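Local coordinates for acetyl-CoA acetyltransferase (PDB 3SS6), which probably catalyses the reversible, thiolase-type condensation of two acetyl-CoA molecules to acetoacetyl-CoA and free CoA, at residues Ala12-Ile17 and Gly195-Gln200. Numbering follows the deposited sequence.
Sequences AVRSPI and GYFDDQ
On strand 7-19 of the thiolase core sheet, Arg14 is gripped twice by Gln200 from the loop that follows helix 174-194. Arg14 N donates to Gln200 O at 2.9 Å, and the same oxygen lies 3.3 Å from Val13 CA. The second bond joins the side chains: Arg14 NE reaches Gln200 OE1 at 2.9 Å with an N-H...O angle of 162°, near the guanidinium plane, while the amide stands nearly perpendicular to that plane (87°). With chi1 at 63°, Arg14 CG is flanked by both its backbone N and its carbonyl carbon, and the chain then runs extended to NE, carrying the guanidinium out to the loop.

Within the N-terminal thiolase domain, the loop leaves its helix through a Schellman motif at Gly195 and a type I turn closed by Asp198 N and Gly195 O. This turn presents Phe197 with one ring face to the arginine. Arg14 NH2 lies 3.4 Å from Phe197 CD2 in a cation-pi contact, the guanidinium edge pointing at the ring face near its rim. A water accepts a weak bond from NH2 and donates to Gln200 OE1, which is also hydrogen-bonded to Ser362 OG of helix 352-370. The charge of Arg14 is met by a salt bridge from NH1 to Asp218, and NH1 also donates to Ser15 O; together with the NE bond, these probably hold the buried guanidinium in one orientation.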
loop_
_atom_site.group_PDB
_atom_site.type_symbol
_atom_site.label_atom_id
_atom_site.label_comp_id
_atom_site.label_asym_id
_atom_site.label_seq_id
_atom_site.Cartn_x
_atom_site.Cartn_y
_atom_site.Cartn_z
ATOM N N ALA A 12 2.678 5.108 -41.078
ATOM C CA ALA A 12 1.606 4.960 -40.106
ATOM C C ALA A 12 1.593 3.511 -39.653
ATOM O O ALA A 12 1.226 2.620 -40.421
ATOM C CB ALA A 12 0.271 5.338 -40.735
ATOM N N VAL A 13 2.021 3.273 -38.419
ATOM C CA VAL A 13 2.173 1.908 -37.923
ATOM C C VAL A 13 1.650 1.780 -36.499
ATOM O O VAL A 13 1.466 2.780 -35.809
ATOM C CB VAL A 13 3.639 1.442 -37.967
ATOM C CG1 VAL A 13 4.090 1.254 -39.416
ATOM C CG2 VAL A 13 4.547 2.422 -37.223
ATOM N N ARG A 14 1.416 0.546 -36.056
ATOM C CA ARG A 14 0.913 0.342 -34.700
ATOM C C ARG A 14 1.350 -1.003 -34.168
ATOM O O ARG A 14 1.671 -1.895 -34.931
ATOM C CB ARG A 14 -0.615 0.399 -34.697
ATOM C CG ARG A 14 -1.285 -0.718 -35.541
ATOM C CD ARG A 14 -2.810 -0.644 -35.372
ATOM N NE ARG A 14 -3.601 -1.685 -36.050
ATOM C CZ ARG A 14 -3.908 -2.871 -35.516
ATOM N NH1 ARG A 14 -3.437 -3.229 -34.317
ATOM N NH2 ARG A 14 -4.687 -3.714 -36.190
ATOM N N SER A 15 1.364 -1.153 -32.848
ATOM C CA SER A 15 1.517 -2.490 -32.280
ATOM C C SER A 15 0.212 -3.238 -32.524
ATOM O O SER A 15 -0.815 -2.616 -32.820
ATOM C CB SER A 15 1.774 -2.392 -30.770
ATOM O OG SER A 15 0.606 -1.948 -30.082
ATOM N N PRO A 16 0.229 -4.572 -32.380
ATOM C CA PRO A 16 -1.074 -5.223 -32.235
ATOM C C PRO A 16 -1.659 -4.758 -30.901
ATOM O O PRO A 16 -0.922 -4.259 -30.040
ATOM C CB PRO A 16 -0.730 -6.731 -32.167
ATOM C CG PRO A 16 0.759 -6.838 -32.436
ATOM C CD PRO A 16 1.339 -5.485 -32.072
ATOM N N ILE A 17 -2.967 -4.924 -30.733
ATOM C CA ILE A 17 -3.624 -4.491 -29.496
ATOM C C ILE A 17 -3.779 -5.686 -28.562
ATOM O O ILE A 17 -4.415 -6.686 -28.915
ATOM C CB ILE A 17 -4.985 -3.833 -29.786
ATOM C CG1 ILE A 17 -4.786 -2.584 -30.658
ATOM C CG2 ILE A 17 -5.690 -3.469 -28.476
ATOM C CD1 ILE A 17 -6.066 -2.053 -31.282
ATOM N N GLY A 195 -5.473 -10.482 -44.051
ATOM C CA GLY A 195 -4.157 -9.867 -44.050
ATOM C C GLY A 195 -4.178 -8.352 -44.165
ATOM O O GLY A 195 -3.138 -7.736 -44.414
ATOM N N TYR A 196 -5.349 -7.745 -43.976
ATOM C CA TYR A 196 -5.482 -6.293 -44.127
ATOM C C TYR A 196 -4.558 -5.496 -43.194
ATOM O O TYR A 196 -4.150 -4.370 -43.520
ATOM C CB TYR A 196 -6.924 -5.836 -43.875
ATOM C CG TYR A 196 -7.957 -6.308 -44.873
ATOM C CD1 TYR A 196 -7.588 -6.909 -46.076
ATOM C CD2 TYR A 196 -9.312 -6.125 -44.622
ATOM C CE1 TYR A 196 -8.546 -7.329 -46.986
ATOM C CE2 TYR A 196 -10.269 -6.545 -45.522
ATOM C CZ TYR A 196 -9.884 -7.143 -46.700
ATOM O OH TYR A 196 -10.851 -7.558 -47.591
ATOM N N PHE A 197 -4.251 -6.061 -42.030
ATOM C CA PHE A 197 -3.476 -5.333 -41.021
ATOM C C PHE A 197 -1.993 -5.710 -41.055
ATOM O O PHE A 197 -1.201 -5.195 -40.274
ATOM C CB PHE A 197 -3.996 -5.625 -39.605
ATOM C CG PHE A 197 -5.431 -5.224 -39.365
ATOM C CD1 PHE A 197 -6.022 -4.190 -40.079
ATOM C CD2 PHE A 197 -6.185 -5.885 -38.407
ATOM C CE1 PHE A 197 -7.350 -3.827 -39.829
ATOM C CE2 PHE A 197 -7.495 -5.528 -38.153
ATOM C CZ PHE A 197 -8.081 -4.497 -38.861
ATOM N N ASP A 198 -1.620 -6.633 -41.935
ATOM C CA ASP A 198 -0.249 -7.127 -41.965
ATOM C C ASP A 198 0.784 -6.008 -42.078
ATOM O O ASP A 198 1.777 -5.991 -41.348
ATOM C CB ASP A 198 -0.070 -8.074 -43.160
ATOM C CG ASP A 198 -0.700 -9.423 -42.938
ATOM O OD1 ASP A 198 -1.347 -9.634 -41.895
ATOM O OD2 ASP A 198 -0.552 -10.286 -43.827
ATOM N N ASP A 199 0.558 -5.078 -42.999
ATOM C CA ASP A 199 1.519 -4.009 -43.280
ATOM C C ASP A 199 1.653 -3.021 -42.123
ATOM O O ASP A 199 2.749 -2.538 -41.820
ATOM C CB ASP A 199 1.119 -3.232 -44.539
ATOM C CG ASP A 199 1.271 -4.042 -45.812
ATOM O OD1 ASP A 199 2.168 -4.906 -45.871
ATOM O OD2 ASP A 199 0.490 -3.800 -46.759
ATOM N N GLN A 200 0.530 -2.700 -41.490
ATOM C CA GLN A 200 0.534 -1.648 -40.485
ATOM C C GLN A 200 1.023 -2.095 -39.107
ATOM O O GLN A 200 1.392 -1.257 -38.295
ATOM C CB GLN A 200 -0.855 -1.021 -40.347
ATOM C CG GLN A 200 -1.869 -1.902 -39.603
ATOM C CD GLN A 200 -3.295 -1.429 -39.795
ATOM O OE1 GLN A 200 -3.972 -1.051 -38.835
ATOM N NE2 GLN A 200 -3.767 -1.453 -41.044
HETATM O O HOH W 1 -6.441 -1.729 -37.798
#